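Alpha/beta hydrolase (Streptomyces albidoflavus, PDB 6KSU) is a penicillin-binding-protein-like cyclase that probably releases non-ribosomal peptides by macrolactamization, joining chain ends of opposite chirality. Local coordinates at residues A90-Q95 with A184-A189; A223-A228 with A261-T266. One frame throughout, in Å; residues are numbered along the deposited sequence.

Overall arrangement
Both contacts lie in the part of the chain that belongs to the beta-lactamase family, and neither involves the C-terminal eight-stranded barrel. Contact 1 is complete before contact 2 opens along the chain; their centres are 22 Å apart and their nearest atoms about 6 Å, without touching. Contact 1 packs helix 85-98 on helix 176-189 within the helical part of the fold. Contact 2 ties the loop between helix 194-206 and strand 231-232 to helix 261-268, which rests on strands 46-53 and 344-350 of the seven-stranded antiparallel sheet. Contact 1 is apolar and joins two helices; contact 2 is a salt bridge that holds a loop to a helix lying on the sheet.

Contact 1 (A90-Q95 with A184-A189)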
loop_
_atom_site.group_PDB
_atom_site.type_symbol
_atom_site.label_atom_id
_atom_site.label_comp_id
_atom_site.label_asym_id
_atom_site.label_seq_id
_atom_site.Cartn_x
_atom_site.Cartn_y
_atom_site.Cartn_z
ATOM N N ALA A 90 -10.059 -3.936 2.164
ATOM C CA ALA A 90 -9.954 -5.294 2.685
ATOM C C ALA A 90 -10.887 -5.479 3.861
ATOM O O ALA A 90 -11.560 -6.511 3.980
ATOM C CB ALA A 90 -8.526 -5.604 3.111
ATOM N N GLU A 91 -10.942 -4.477 4.738
ATOM C CA GLU A 91 -11.829 -4.551 5.881
ATOM C C GLU A 91 -13.286 -4.633 5.431
ATOM O O GLU A 91 -14.078 -5.402 5.986
ATOM C CB GLU A 91 -11.568 -3.347 6.775
ATOM C CG GLU A 91 -10.362 -3.527 7.738
ATOM C CD GLU A 91 -10.395 -2.477 8.865
ATOM O OE1 GLU A 91 -10.969 -1.399 8.628
ATOM O OE2 GLU A 91 -9.891 -2.727 9.979
ATOM N N LEU A 92 -13.637 -3.860 4.408
ATOM C CA LEU A 92 -14.975 -3.896 3.850
ATOM C C LEU A 92 -15.281 -5.272 3.269
ATOM O O LEU A 92 -16.338 -5.856 3.546
ATOM C CB LEU A 92 -15.086 -2.808 2.791
ATOM C CG LEU A 92 -16.448 -2.649 2.143
ATOM C CD1 LEU A 92 -17.491 -2.510 3.226
ATOM C CD2 LEU A 92 -16.430 -1.423 1.233
ATOM N N VAL A 93 -14.348 -5.818 2.480
ATOM C CA VAL A 93 -14.542 -7.140 1.886
ATOM C C VAL A 93 -14.713 -8.191 2.979
ATOM O O VAL A 93 -15.574 -9.082 2.887
ATOM C CB VAL A 93 -13.358 -7.487 0.946
ATOM C CG1 VAL A 93 -13.418 -8.935 0.523
ATOM C CG2 VAL A 93 -13.346 -6.602 -0.262
ATOM N N MET A 94 -13.896 -8.101 4.033
ATOM C CA MET A 94 -13.981 -9.099 5.090
ATOM C C MET A 94 -15.316 -9.036 5.828
ATOM O O MET A 94 -15.780 -10.067 6.323
ATOM C CB MET A 94 -12.824 -8.943 6.075
ATOM C CG MET A 94 -11.467 -9.308 5.516
ATOM S SD MET A 94 -11.363 -10.946 4.715
ATOM C CE MET A 94 -11.084 -11.967 6.145
ATOM N N GLN A 95 -15.938 -7.849 5.930
ATOM C CA GLN A 95 -17.273 -7.768 6.527
ATOM C C GLN A 95 -18.271 -8.641 5.781
ATOM O O GLN A 95 -19.083 -9.344 6.403
ATOM C CB GLN A 95 -17.783 -6.335 6.522
ATOM C CG GLN A 95 -17.439 -5.506 7.707
ATOM C CD GLN A 95 -18.092 -4.152 7.589
ATOM O OE1 GLN A 95 -18.610 -3.803 6.526
ATOM N NE2 GLN A 95 -18.109 -3.393 8.677
ATOM N N ALA A 184 -15.457 -3.998 -7.675
ATOM C CA ALA A 184 -16.521 -4.627 -8.450
ATOM C C ALA A 184 -17.145 -5.786 -7.675
ATOM O O ALA A 184 -18.370 -5.958 -7.669
ATOM C CB ALA A 184 -15.973 -5.079 -9.802
ATOM N N VAL A 185 -16.323 -6.549 -6.956
ATOM C CA VAL A 185 -16.835 -7.658 -6.154
ATOM C C VAL A 185 -17.779 -7.150 -5.073
ATOM O O VAL A 185 -18.904 -7.641 -4.932
ATOM C CB VAL A 185 -15.673 -8.456 -5.546
ATOM C CG1 VAL A 185 -16.175 -9.324 -4.381
ATOM C CG2 VAL A 185 -15.005 -9.283 -6.615
ATOM N N ILE A 186 -17.329 -6.162 -4.289
ATOM C CA ILE A 186 -18.170 -5.553 -3.260
ATOM C C ILE A 186 -19.479 -5.073 -3.865
ATOM O O ILE A 186 -20.556 -5.237 -3.275
ATOM C CB ILE A 186 -17.414 -4.403 -2.568
ATOM C CG1 ILE A 186 -16.439 -4.941 -1.527
ATOM C CG2 ILE A 186 -18.391 -3.398 -1.936
ATOM C CD1 ILE A 186 -15.377 -3.911 -1.157
ATOM N N GLU A 187 -19.408 -4.485 -5.063
ATOM C CA GLU A 187 -20.610 -3.952 -5.694
ATOM C C GLU A 187 -21.558 -5.074 -6.108
ATOM O O GLU A 187 -22.774 -4.956 -5.927
ATOM C CB GLU A 187 -20.241 -3.069 -6.889
ATOM C CG GLU A 187 -21.445 -2.508 -7.649
ATOM C CD GLU A 187 -21.074 -1.798 -8.955
ATOM O OE1 GLU A 187 -19.902 -1.381 -9.121
ATOM O OE2 GLU A 187 -21.961 -1.647 -9.822
ATOM N N ALA A 188 -21.029 -6.177 -6.652
ATOM C CA ALA A 188 -21.908 -7.300 -6.979
ATOM C C ALA A 188 -22.394 -8.047 -5.738
ATOM O O ALA A 188 -23.454 -8.676 -5.795
ATOM C CB ALA A 188 -21.212 -8.282 -7.922
ATOM N N ALA A 189 -21.655 -7.995 -4.624
ATOM C CA ALA A 189 -21.998 -8.781 -3.441
ATOM C C ALA A 189 -23.048 -8.075 -2.591
ATOM O O ALA A 189 -24.124 -8.623 -2.323
ATOM C CB ALA A 189 -20.740 -9.068 -2.621
#
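I186 pushes its CD1 methyl between L92 and V93, two neighbours on the facing helix, and these three buried side chains carry the contact. The tighter touch is on V93, whose CG2 lies 3.5 Å from I186 CD1, slightly closer than carbons usually come. On the other flank CD2 of L92 stands 3.6 Å from the same I186 CD1, with L92 CG hardly farther away, so the leucine offers the side of its fork. Isoleucine suits this place because its longer branch fills the groove between L92 and V93: CG1 sits opposite the carbonyl carbon (chi1 -80°) and chi2 is extended at 162°, which carries CD1 out to the other helix. The short, beta-branched V93 suits the point of closest backbone approach, where its CA is 6.5 Å from the CA of I186.

The helices are 85-98 and 176-189 of the beta-lactamase-like fold. At the start of helix 85-98 lies what looks like the SxxK pattern of serine penicillin-binding enzymes.

Farther out, V93 also rests on V128 and L132 of helix 128-132, while L92 meets C201 and I186 meets A197 on helix 194-206. Polar groups turned elsewhere have partners of their own: E187 forms a salt bridge with R153, and E91 bonds to H271.

Contact 2 (A223-A228 with A261-T266); sequences AARPVA and ATDLVT
A salt bridge between a loop and the first turn of a helix joins R225, from the irregular segment 223-228, to D263 of helix 261-268. Both terminal nitrogens of the arginine grip a single oxygen: NH1 of R225 is 2.9 Å and NH2 of R225 3.0 Å from OD2 of D263. OD2 lies in the guanidinium plane; because both N-H groups converge on this one atom, neither bond is straight (147° and 143°). The carboxylate is turned 65° from the guanidinium; NH1 meets OD2 almost along its C-O direction, whereas NH2 comes from the syn side and out of the carboxylate plane. Arginine fits because the backbones stand far apart, 13.2 Å between the CA atoms of R225 and D263; its chain, extended from CG to NE, reaches rather more than half-way, and the short D263 side chain, coming from the opposite direction, meets it.

In this beta-lactamase-like fold the helix lies against the central antiparallel sheet, with V265 on S50 and Y52 of strand 46-53 and L264 on A347 of strand 344-350. A short acid near the helix start can present one oxygen to the arginine, and D263 N, bonded to S260 OG, fixes the turn from which it projects. The R225 guanidinium has a further partner, since NH2 also bonds to the carbonyl of R76, and P226 and A228 pair through their backbones with G78.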
loop_
_atom_site.group_PDB
_atom_site.type_symbol
_atom_site.label_atom_id
_atom_site.label_comp_id
_atom_site.label_asym_id
_atom_site.label_seq_id
_atom_site.Cartn_x
_atom_site.Cartn_y
_atom_site.Cartn_z
ATOM N N ALA A 223 -21.408 20.912 4.033
ATOM C CA ALA A 223 -20.010 21.324 4.028
ATOM C C ALA A 223 -19.104 20.112 3.829
ATOM O O ALA A 223 -19.316 19.060 4.441
ATOM C CB ALA A 223 -19.668 22.044 5.331
ATOM N N ALA A 224 -18.109 20.249 2.955
ATOM C CA ALA A 224 -17.181 19.151 2.720
ATOM C C ALA A 224 -16.178 19.056 3.862
ATOM O O ALA A 224 -15.941 20.018 4.594
ATOM C CB ALA A 224 -16.441 19.323 1.396
ATOM N N ARG A 225 -15.606 17.866 4.023
ATOM C CA ARG A 225 -14.614 17.688 5.069
ATOM C C ARG A 225 -13.366 18.488 4.709
ATOM O O ARG A 225 -12.946 18.471 3.558
ATOM C CB ARG A 225 -14.262 16.213 5.231
ATOM C CG ARG A 225 -13.407 15.927 6.455
ATOM C CD ARG A 225 -12.945 14.456 6.491
ATOM N NE ARG A 225 -12.014 14.261 7.599
ATOM C CZ ARG A 225 -11.641 13.083 8.068
ATOM N NH1 ARG A 225 -12.113 11.962 7.522
ATOM N NH2 ARG A 225 -10.789 13.031 9.085
ATOM N N PRO A 226 -12.784 19.233 5.649
ATOM C CA PRO A 226 -11.543 19.943 5.328
ATOM C C PRO A 226 -10.458 18.929 4.990
ATOM O O PRO A 226 -10.284 17.919 5.680
ATOM C CB PRO A 226 -11.229 20.732 6.604
ATOM C CG PRO A 226 -11.983 20.055 7.685
ATOM C CD PRO A 226 -13.219 19.493 7.034
ATOM N N VAL A 227 -9.774 19.177 3.881
ATOM C CA VAL A 227 -8.789 18.253 3.346
ATOM C C VAL A 227 -7.450 18.963 3.247
ATOM O O VAL A 227 -7.375 20.189 3.090
ATOM C CB VAL A 227 -9.211 17.708 1.967
ATOM C CG1 VAL A 227 -10.292 16.688 2.140
ATOM C CG2 VAL A 227 -9.695 18.859 1.085
ATOM N N ALA A 228 -6.383 18.164 3.313
ATOM C CA ALA A 228 -5.040 18.652 3.106
ATOM C C ALA A 228 -4.689 18.538 1.643
ATOM O O ALA A 228 -5.006 17.540 0.996
ATOM C CB ALA A 228 -4.031 17.865 3.941
ATOM N N ALA A 261 -5.072 10.517 10.404
ATOM C CA ALA A 261 -4.300 9.554 11.183
ATOM C C ALA A 261 -5.186 8.837 12.184
ATOM O O ALA A 261 -5.078 7.624 12.366
ATOM C CB ALA A 261 -3.155 10.267 11.918
ATOM N N THR A 262 -6.058 9.586 12.864
ATOM C CA THR A 262 -6.885 9.012 13.920
ATOM C C THR A 262 -7.919 8.046 13.353
ATOM O O THR A 262 -8.224 7.024 13.980
ATOM C CB THR A 262 -7.555 10.143 14.705
ATOM O OG1 THR A 262 -6.570 10.765 15.528
ATOM C CG2 THR A 262 -8.700 9.628 15.603
ATOM N N ASP A 263 -8.475 8.363 12.178
ATOM C CA ASP A 263 -9.362 7.429 11.478
ATOM C C ASP A 263 -8.680 6.071 11.255
ATOM O O ASP A 263 -9.277 5.018 11.506
ATOM C CB ASP A 263 -9.827 8.032 10.130
ATOM C CG ASP A 263 -10.699 9.283 10.295
ATOM O OD1 ASP A 263 -11.245 9.497 11.408
ATOM O OD2 ASP A 263 -10.852 10.062 9.318
ATOM N N LEU A 264 -7.415 6.083 10.798
ATOM C CA LEU A 264 -6.714 4.838 10.506
ATOM C C LEU A 264 -6.453 4.038 11.768
ATOM O O LEU A 264 -6.517 2.801 11.748
ATOM C CB LEU A 264 -5.385 5.109 9.799
ATOM C CG LEU A 264 -5.377 5.629 8.366
ATOM C CD1 LEU A 264 -3.922 5.858 7.924
ATOM C CD2 LEU A 264 -6.060 4.665 7.404
ATOM N N VAL A 265 -6.106 4.720 12.860
ATOM C CA VAL A 265 -5.939 4.025 14.137
ATOM C C VAL A 265 -7.271 3.416 14.582
ATOM O O VAL A 265 -7.324 2.284 15.077
ATOM C CB VAL A 265 -5.354 4.987 15.192
ATOM C CG1 VAL A 265 -5.384 4.381 16.579
ATOM C CG2 VAL A 265 -3.915 5.377 14.816
ATOM N N THR A 266 -8.370 4.134 14.361
ATOM C CA THR A 266 -9.673 3.616 14.756
ATOM C C THR A 266 -9.989 2.328 14.005
ATOM O O THR A 266 -10.389 1.329 14.608
ATOM C CB THR A 266 -10.737 4.679 14.507
ATOM O OG1 THR A 266 -10.437 5.850 15.303
ATOM C CG2 THR A 266 -12.136 4.143 14.822
#